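Local coordinates for esterase (uncultured bacterium pCosCE1, PDB 7ATL), which hydrolyses esters as a family VIII carboxylesterase of beta-lactamase-like fold and also shows promiscuous acyltransferase activity, at residues L237-G242 with T363-M368; A100-V105 with Q158-A163; P54-T59 with V214-T219. All coordinates share one frame; numbering follows the deposited sequence.

The three contacts show how a beta-lactamase-like chain is held together by segments distant in sequence that meet in space. Contact 3 joins 54-59 to 214-219, and contact 2 (100-105 with 158-163) is nested inside the loop it closes, yet their centres stand 43 Å apart on opposite sides of the chain's centre. Contact 1 (237-242 with 363-368) follows both in sequence and comes within about 6 Å of contact 3, nearest atoms. Contact 1 also borders the probable active site: Met368 lies close to, without touching, Ser65 and Lys68 of a presumed SxxK motif, with Tyr123 as the probable second hydroxyl, and its side chain is about 4 Å from a bound pentaethylene glycol.

Contact 1. Residues L237-G242 with T363-M368; sequences LTLPEG and TAFEGM
Phe365 is the hub of a largely apolar contact in this beta-lactamase-like fold, where the end of strand 235-238 and the loop after it pack against the turn that leads from strand 363-364 into helix 366-369. A CH-pi interaction covers one face: Pro240 CD lies over the Phe365 ring, offset toward the rim, 3.8 Å from the centroid and only 15° off the ring normal. Two further contacts are aliphatic. Leu237 CB comes up at the edge, 3.9 Å from Phe365 CZ, while Leu239 CD2 approaches obliquely to within 3.8 Å of Phe365 CE1. A carbonyl joins them, Thr238 O standing obliquely 3.2 Å from Phe365 CE2. The ring reaches all four because CG is anti to the carbonyl carbon and beside the backbone N (chi1 -52°), which directs it toward 237-242.

Polar groups hold the backbone behind the ring. A cis peptide bond precedes Phe365, which occupies the N-cap position of the helix, and its N is bound by Asp223. Within the turn, Gly367 N donates to Thr363 O at 3.0 Å.

Beyond the ring, Met368 adds a looser apolar touch on the side toward the presumed active site, with its methyl CE 4.3 Å from Pro240 CG.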
loop_
_atom_site.group_PDB
_atom_site.type_symbol
_atom_site.label_atom_id
_atom_site.label_comp_id
_atom_site.label_asym_id
_atom_site.label_seq_id
_atom_site.Cartn_x
_atom_site.Cartn_y
_atom_site.Cartn_z
ATOM N N LEU A 237 -3.882 -16.439 -7.864
ATOM C CA LEU A 237 -3.261 -16.901 -6.585
ATOM C C LEU A 237 -4.297 -16.916 -5.455
ATOM O O LEU A 237 -5.025 -15.920 -5.318
ATOM C CB LEU A 237 -2.115 -15.947 -6.225
ATOM C CG LEU A 237 -0.901 -16.026 -7.143
ATOM C CD1 LEU A 237 0.242 -15.192 -6.595
ATOM C CD2 LEU A 237 -0.455 -17.476 -7.327
ATOM N N THR A 238 -4.325 -17.980 -4.646
ATOM C CA THR A 238 -5.169 -18.059 -3.420
ATOM C C THR A 238 -4.556 -17.119 -2.373
ATOM O O THR A 238 -3.363 -17.248 -2.056
ATOM C CB THR A 238 -5.369 -19.506 -2.934
ATOM O OG1 THR A 238 -5.688 -20.311 -4.063
ATOM C CG2 THR A 238 -6.486 -19.658 -1.921
ATOM N N LEU A 239 -5.325 -16.147 -1.901
ATOM C CA LEU A 239 -4.847 -15.237 -0.838
ATOM C C LEU A 239 -4.786 -16.038 0.456
ATOM O O LEU A 239 -5.555 -16.989 0.622
ATOM C CB LEU A 239 -5.783 -14.029 -0.750
ATOM C CG LEU A 239 -5.630 -13.060 -1.916
ATOM C CD1 LEU A 239 -6.918 -12.298 -2.199
ATOM C CD2 LEU A 239 -4.470 -12.119 -1.654
ATOM N N PRO A 240 -3.850 -15.717 1.377
ATOM C CA PRO A 240 -3.829 -16.362 2.691
ATOM C C PRO A 240 -5.172 -16.127 3.403
ATOM O O PRO A 240 -5.823 -15.122 3.118
ATOM C CB PRO A 240 -2.646 -15.724 3.432
ATOM C CG PRO A 240 -2.252 -14.509 2.608
ATOM C CD PRO A 240 -2.780 -14.727 1.206
ATOM N N GLU A 241 -5.568 -17.059 4.272
ATOM C CA GLU A 241 -6.899 -17.070 4.942
ATOM C C GLU A 241 -7.160 -15.718 5.615
ATOM O O GLU A 241 -6.257 -15.209 6.284
ATOM C CB GLU A 241 -6.985 -18.246 5.916
ATOM C CG GLU A 241 -7.054 -19.584 5.185
ATOM C CD GLU A 241 -7.681 -20.740 5.948
ATOM O OE1 GLU A 241 -8.064 -21.740 5.284
ATOM O OE2 GLU A 241 -7.792 -20.640 7.195
ATOM N N GLY A 242 -8.340 -15.141 5.387
ATOM C CA GLY A 242 -8.756 -13.861 5.987
ATOM C C GLY A 242 -8.466 -12.669 5.094
ATOM O O GLY A 242 -9.064 -11.627 5.333
ATOM N N THR A 363 8.658 -11.385 -3.186
ATOM C CA THR A 363 8.060 -12.694 -2.837
ATOM C C THR A 363 6.691 -12.499 -2.166
ATOM O O THR A 363 6.637 -12.136 -0.985
ATOM C CB THR A 363 9.056 -13.475 -1.978
ATOM O OG1 THR A 363 10.250 -13.578 -2.758
ATOM C CG2 THR A 363 8.544 -14.845 -1.584
ATOM N N ALA A 364 5.611 -12.754 -2.898
ATOM C CA ALA A 364 4.226 -12.801 -2.377
ATOM C C ALA A 364 3.889 -14.244 -2.013
ATOM O O ALA A 364 4.233 -15.144 -2.775
ATOM C CB ALA A 364 3.314 -12.274 -3.449
ATOM N N PHE A 365 3.252 -14.511 -0.864
ATOM C CA PHE A 365 2.823 -13.534 0.112
ATOM C C PHE A 365 3.766 -13.508 1.317
ATOM O O PHE A 365 3.378 -12.872 2.296
ATOM C CB PHE A 365 1.400 -13.873 0.562
ATOM C CG PHE A 365 0.464 -14.057 -0.602
ATOM C CD1 PHE A 365 -0.054 -12.951 -1.263
ATOM C CD2 PHE A 365 0.160 -15.327 -1.076
ATOM C CE1 PHE A 365 -0.871 -13.111 -2.370
ATOM C CE2 PHE A 365 -0.668 -15.484 -2.172
ATOM C CZ PHE A 365 -1.177 -14.376 -2.820
ATOM N N GLU A 366 4.941 -14.147 1.277
ATOM C CA GLU A 366 5.819 -14.228 2.484
ATOM C C GLU A 366 6.163 -12.798 2.932
ATOM O O GLU A 366 5.991 -12.504 4.110
ATOM C CB GLU A 366 7.048 -15.120 2.243
ATOM C CG GLU A 366 8.032 -15.198 3.416
ATOM C CD GLU A 366 7.574 -15.826 4.728
ATOM O OE1 GLU A 366 6.619 -16.618 4.724
ATOM O OE2 GLU A 366 8.190 -15.521 5.768
ATOM N N GLY A 367 6.537 -11.916 2.012
ATOM C CA GLY A 367 6.922 -10.531 2.341
ATOM C C GLY A 367 5.806 -9.703 2.980
ATOM O O GLY A 367 6.118 -8.676 3.612
ATOM N N MET A 368 4.539 -10.072 2.792
ATOM C CA MET A 368 3.399 -9.249 3.250
ATOM C C MET A 368 2.879 -9.836 4.551
ATOM O O MET A 368 2.742 -9.069 5.534
ATOM C CB MET A 368 2.257 -9.248 2.234
ATOM C CG MET A 368 0.999 -8.593 2.770
ATOM S SD MET A 368 -0.441 -8.818 1.719
ATOM C CE MET A 368 -0.908 -10.508 2.077
#

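Contact 2. Residues A100-V105 with Q158-A163; sequences ALADGV and QADLLA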
loop_
_atom_site.group_PDB
_atom_site.type_symbol
_atom_site.label_atom_id
_atom_site.label_comp_id
_atom_site.label_asym_id
_atom_site.label_seq_id
_atom_site.Cartn_x
_atom_site.Cartn_y
_atom_site.Cartn_z
ATOM N N ALA A 100 -25.503 2.583 -4.988
ATOM C CA ALA A 100 -26.660 2.309 -4.116
ATOM C C ALA A 100 -26.344 1.134 -3.202
ATOM O O ALA A 100 -25.566 0.293 -3.602
ATOM C CB ALA A 100 -27.843 1.997 -4.984
ATOM N N LEU A 101 -26.989 1.053 -2.044
ATOM C CA LEU A 101 -27.077 -0.208 -1.256
ATOM C C LEU A 101 -28.064 -1.151 -1.965
ATOM O O LEU A 101 -28.695 -0.735 -2.963
ATOM C CB LEU A 101 -27.505 0.128 0.176
ATOM C CG LEU A 101 -26.593 1.119 0.912
ATOM C CD1 LEU A 101 -27.386 2.038 1.826
ATOM C CD2 LEU A 101 -25.518 0.385 1.702
ATOM N N ALA A 102 -28.178 -2.399 -1.521
ATOM C CA ALA A 102 -29.075 -3.410 -2.149
ATOM C C ALA A 102 -30.524 -2.892 -2.219
ATOM O O ALA A 102 -31.206 -3.228 -3.194
ATOM C CB ALA A 102 -29.011 -4.716 -1.396
ATOM N N ASP A 103 -30.971 -2.100 -1.231
ATOM C CA ASP A 103 -32.384 -1.658 -1.074
ATOM C C ASP A 103 -32.668 -0.432 -1.947
ATOM O O ASP A 103 -33.825 -0.055 -2.011
ATOM C CB ASP A 103 -32.719 -1.416 0.400
ATOM C CG ASP A 103 -31.918 -0.298 1.042
ATOM O OD1 ASP A 103 -31.203 0.405 0.278
ATOM O OD2 ASP A 103 -32.022 -0.130 2.298
ATOM N N GLY A 104 -31.664 0.171 -2.588
ATOM C CA GLY A 104 -31.882 1.224 -3.602
ATOM C C GLY A 104 -31.506 2.621 -3.120
ATOM O O GLY A 104 -31.512 3.585 -3.960
ATOM N N VAL A 105 -31.186 2.756 -1.832
ATOM C CA VAL A 105 -30.748 4.055 -1.257
ATOM C C VAL A 105 -29.356 4.374 -1.805
ATOM O O VAL A 105 -28.513 3.447 -1.820
ATOM C CB VAL A 105 -30.733 4.002 0.275
ATOM C CG1 VAL A 105 -30.183 5.303 0.848
ATOM C CG2 VAL A 105 -32.100 3.680 0.849
ATOM N N GLN A 158 -21.813 0.931 -10.537
ATOM C CA GLN A 158 -23.020 0.105 -10.818
ATOM C C GLN A 158 -23.160 -1.055 -9.818
ATOM O O GLN A 158 -24.196 -1.753 -9.858
ATOM C CB GLN A 158 -22.973 -0.430 -12.244
ATOM C CG GLN A 158 -23.066 0.648 -13.312
ATOM C CD GLN A 158 -22.807 -0.002 -14.646
ATOM O OE1 GLN A 158 -21.844 0.320 -15.340
ATOM N NE2 GLN A 158 -23.620 -0.996 -14.961
ATOM N N ALA A 159 -22.154 -1.279 -8.980
ATOM C CA ALA A 159 -22.187 -2.320 -7.938
ATOM C C ALA A 159 -22.836 -1.770 -6.661
ATOM O O ALA A 159 -22.624 -0.629 -6.295
ATOM C CB ALA A 159 -20.788 -2.842 -7.681
ATOM N N ASP A 160 -23.560 -2.616 -5.957
ATOM C CA ASP A 160 -24.057 -2.328 -4.599
ATOM C C ASP A 160 -22.859 -1.979 -3.708
ATOM O O ASP A 160 -21.852 -2.721 -3.733
ATOM C CB ASP A 160 -24.850 -3.526 -4.064
ATOM C CG ASP A 160 -26.166 -3.782 -4.788
ATOM O OD1 ASP A 160 -26.535 -2.960 -5.680
ATOM O OD2 ASP A 160 -26.830 -4.797 -4.437
ATOM N N LEU A 161 -22.986 -0.905 -2.925
ATOM C CA LEU A 161 -22.229 -0.739 -1.671
ATOM C C LEU A 161 -22.640 -1.865 -0.725
ATOM O O LEU A 161 -23.767 -2.365 -0.862
ATOM C CB LEU A 161 -22.536 0.623 -1.065
ATOM C CG LEU A 161 -22.116 1.825 -1.899
ATOM C CD1 LEU A 161 -22.700 3.103 -1.320
ATOM C CD2 LEU A 161 -20.599 1.913 -1.993
ATOM N N LEU A 162 -21.774 -2.226 0.218
ATOM C CA LEU A 162 -22.037 -3.316 1.179
ATOM C C LEU A 162 -22.550 -2.767 2.509
ATOM O O LEU A 162 -23.007 -3.569 3.308
ATOM C CB LEU A 162 -20.756 -4.136 1.336
ATOM C CG LEU A 162 -20.548 -5.081 0.158
ATOM C CD1 LEU A 162 -19.807 -4.402 -0.973
ATOM C CD2 LEU A 162 -19.851 -6.344 0.587
ATOM N N ALA A 163 -22.521 -1.460 2.715
ATOM C CA ALA A 163 -22.857 -0.844 4.014
ATOM C C ALA A 163 -22.899 0.680 3.890
ATOM O O ALA A 163 -22.291 1.222 2.934
ATOM C CB ALA A 163 -21.862 -1.291 5.053
HETATM O O HOH W 1 -24.953 0.654 -7.382
HETATM O O HOH W 2 -26.154 -3.361 0.085
HETATM O O HOH W 3 -29.681 -4.960 -5.718
#
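Two surface loops of the beta-lactamase-like fold meet here, a type I beta turn from Leu101 to Gly104 and the irregular segment that follows helix 149-157, joined by one backbone hydrogen bond, bridging waters and the side chain of Leu101. In the direct bond, Leu161 N donates to Ala100 O at 2.9 Å, with the donor tilted 34° from the carbonyl plane. The same oxygen receives a CA-H...O contact from Asp160 CA at 3.2 Å, so two neighbouring residues converge on one carbonyl.

Water extends this seam on both sides of the direct bond. One molecule accepts from Ala102 N and donates to Leu161 O, both at 2.8 Å. Another accepts from Ala100 N and gives a weak bond to Ala159 O.

Asp160 brings its carboxylate alongside the turn, where OD2 lies 3.5 Å from Ala102 CA and takes a bond from a third water, which also donates weakly to Ala102 O. Gly104 N closes the turn on Leu101 O, and an Asx turn, Val105 N to Asp103 OD1, overlaps its end.

Leu101 CB points away from 158-163, but with CG beside the backbone N (chi1 -57°) the branch CD2 returns toward it. That methyl makes an apolar contact with Leu161 CB at 4.1 Å and closely approaches the backbone carbonyl of Ala163, 3.4 Å from its C atom.

Contact 3. Residues P54-T59 with V214-T219; sequences PMVRET and VDNLAT
A side-chain-to-backbone hydrogen bond from Asn216 to Glu58, with a water bridge beside it, joins two loops, one running from strand 53-54 to strand 61-62 and the other leading into strand 221-222. The amide of Asn216 does the reaching: ND2 donates to Glu58 O at 3.0 Å. The bond is bent, and the donor sits 52° above the carbonyl plane instead of lying in it. With chi1 at -159°, CG extends away from the backbone N of Asn216, and the amide is thereby carried across to the other loop.

The amide oxygen, OD1, is bridged by water. A single molecule donates to both Asn216 OD1 and Thr59 OG1, at 2.8 Å in each case, so both polar atoms of the amide are used between the loops.

In this beta-lactamase-like fold the first loop bends through a type I beta turn from Val56 to Thr59, which presents Glu58 O to Asn216. The turn is doubly tied, since Thr59 N and Thr59 OG1 both donate to Val56 O from the same face of its plane. Nearby, backbone hydrogen bonds between Gln60 and both Asn216 and Ala218 continue the pairing of the two segments.

Farther along 214-219 the contact becomes apolar. Thr59 CG2 packs 3.7 Å from Ala218 CB, and Met55 CE approaches that same methyl group at 4.4 Å.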
loop_
_atom_site.group_PDB
_atom_site.type_symbol
_atom_site.label_atom_id
_atom_site.label_comp_id
_atom_site.label_asym_id
_atom_site.label_seq_id
_atom_site.Cartn_x
_atom_site.Cartn_y
_atom_site.Cartn_z
ATOM N N PRO A 54 21.854 -9.880 -8.773
ATOM C CA PRO A 54 21.786 -9.572 -7.348
ATOM C C PRO A 54 20.791 -8.423 -7.122
ATOM O O PRO A 54 20.729 -7.473 -7.933
ATOM C CB PRO A 54 23.234 -9.184 -7.006
ATOM C CG PRO A 54 23.753 -8.603 -8.301
ATOM C CD PRO A 54 23.154 -9.510 -9.358
ATOM N N MET A 55 20.013 -8.539 -6.049
ATOM C CA MET A 55 19.184 -7.418 -5.533
ATOM C C MET A 55 20.138 -6.300 -5.105
ATOM O O MET A 55 21.136 -6.618 -4.437
ATOM C CB MET A 55 18.335 -7.856 -4.332
ATOM C CG MET A 55 17.308 -6.792 -3.889
ATOM S SD MET A 55 15.891 -6.576 -5.009
ATOM C CE MET A 55 14.928 -7.996 -4.484
ATOM N N VAL A 56 19.860 -5.068 -5.510
ATOM C CA VAL A 56 20.601 -3.864 -5.071
ATOM C C VAL A 56 19.594 -2.892 -4.423
ATOM O O VAL A 56 18.360 -3.073 -4.583
ATOM C CB VAL A 56 21.390 -3.220 -6.237
ATOM C CG1 VAL A 56 22.402 -4.183 -6.857
ATOM C CG2 VAL A 56 20.490 -2.616 -7.303
ATOM N N ARG A 57 20.110 -1.883 -3.709
ATOM C CA ARG A 57 19.317 -0.918 -2.915
ATOM C C ARG A 57 18.369 -0.151 -3.841
ATOM O O ARG A 57 17.220 0.109 -3.427
ATOM C CB ARG A 57 20.272 0.018 -2.174
ATOM C CG ARG A 57 19.584 0.910 -1.151
ATOM C CD ARG A 57 20.537 1.930 -0.576
ATOM N NE ARG A 57 19.841 2.928 0.220
ATOM C CZ ARG A 57 20.334 3.516 1.303
ATOM N NH1 ARG A 57 21.538 3.202 1.756
ATOM N NH2 ARG A 57 19.611 4.405 1.958
ATOM N N GLU A 58 18.833 0.166 -5.057
ATOM C CA GLU A 58 18.101 0.971 -6.081
ATOM C C GLU A 58 17.087 0.104 -6.853
ATOM O O GLU A 58 16.337 0.684 -7.659
ATOM C CB GLU A 58 19.051 1.608 -7.107
ATOM C CG GLU A 58 20.191 2.412 -6.497
ATOM C CD GLU A 58 21.378 1.601 -5.993
ATOM O OE1 GLU A 58 21.708 0.578 -6.632
ATOM O OE2 GLU A 58 21.954 1.990 -4.952
ATOM N N THR A 59 17.035 -1.215 -6.634
ATOM C CA THR A 59 16.071 -2.088 -7.353
ATOM C C THR A 59 14.644 -1.559 -7.152
ATOM O O THR A 59 14.214 -1.346 -5.994
ATOM C CB THR A 59 16.145 -3.554 -6.918
ATOM O OG1 THR A 59 17.478 -4.011 -7.120
ATOM C CG2 THR A 59 15.183 -4.422 -7.700
ATOM N N VAL A 214 13.213 -1.800 -17.683
ATOM C CA VAL A 214 12.863 -3.247 -17.530
ATOM C C VAL A 214 13.862 -3.969 -16.617
ATOM O O VAL A 214 13.405 -4.733 -15.768
ATOM C CB VAL A 214 12.783 -3.965 -18.894
ATOM C CG1 VAL A 214 12.306 -5.414 -18.731
ATOM C CG2 VAL A 214 11.917 -3.191 -19.892
ATOM N N ASP A 215 15.169 -3.772 -16.816
ATOM C CA ASP A 215 16.255 -4.549 -16.143
ATOM C C ASP A 215 16.269 -4.253 -14.640
ATOM O O ASP A 215 16.719 -5.127 -13.898
ATOM C CB ASP A 215 17.667 -4.259 -16.692
ATOM C CG ASP A 215 17.795 -4.186 -18.212
ATOM O OD1 ASP A 215 17.029 -4.894 -18.916
ATOM O OD2 ASP A 215 18.657 -3.403 -18.694
ATOM N N ASN A 216 15.844 -3.067 -14.199
ATOM C CA ASN A 216 15.960 -2.691 -12.759
ATOM C C ASN A 216 14.670 -2.997 -11.963
ATOM O O ASN A 216 14.654 -2.718 -10.769
ATOM C CB ASN A 216 16.397 -1.235 -12.589
ATOM C CG ASN A 216 16.991 -0.983 -11.217
ATOM O OD1 ASN A 216 17.820 -1.752 -10.714
ATOM N ND2 ASN A 216 16.538 0.074 -10.580
ATOM N N LEU A 217 13.639 -3.585 -12.566
ATOM C CA LEU A 217 12.379 -3.940 -11.860
ATOM C C LEU A 217 12.511 -5.367 -11.332
ATOM O O LEU A 217 12.591 -6.295 -12.135
ATOM C CB LEU A 217 11.204 -3.795 -12.839
ATOM C CG LEU A 217 9.806 -4.009 -12.265
ATOM C CD1 LEU A 217 9.557 -3.043 -11.116
ATOM C CD2 LEU A 217 8.740 -3.851 -13.339
ATOM N N ALA A 218 12.537 -5.556 -10.017
ATOM C CA ALA A 218 12.601 -6.907 -9.419
ATOM C C ALA A 218 11.519 -7.793 -10.032
ATOM O O ALA A 218 10.360 -7.403 -10.124
ATOM C CB ALA A 218 12.449 -6.857 -7.927
ATOM N N THR A 219 11.909 -8.992 -10.401
ATOM C CA THR A 219 10.989 -10.053 -10.848
ATOM C C THR A 219 10.082 -10.486 -9.682
ATOM O O THR A 219 10.606 -10.869 -8.600
ATOM C CB THR A 219 11.836 -11.192 -11.408
ATOM O OG1 THR A 219 12.683 -10.516 -12.335
ATOM C CG2 THR A 219 11.005 -12.311 -12.002
HETATM O O HOH W 4 17.763 -4.404 -9.866
#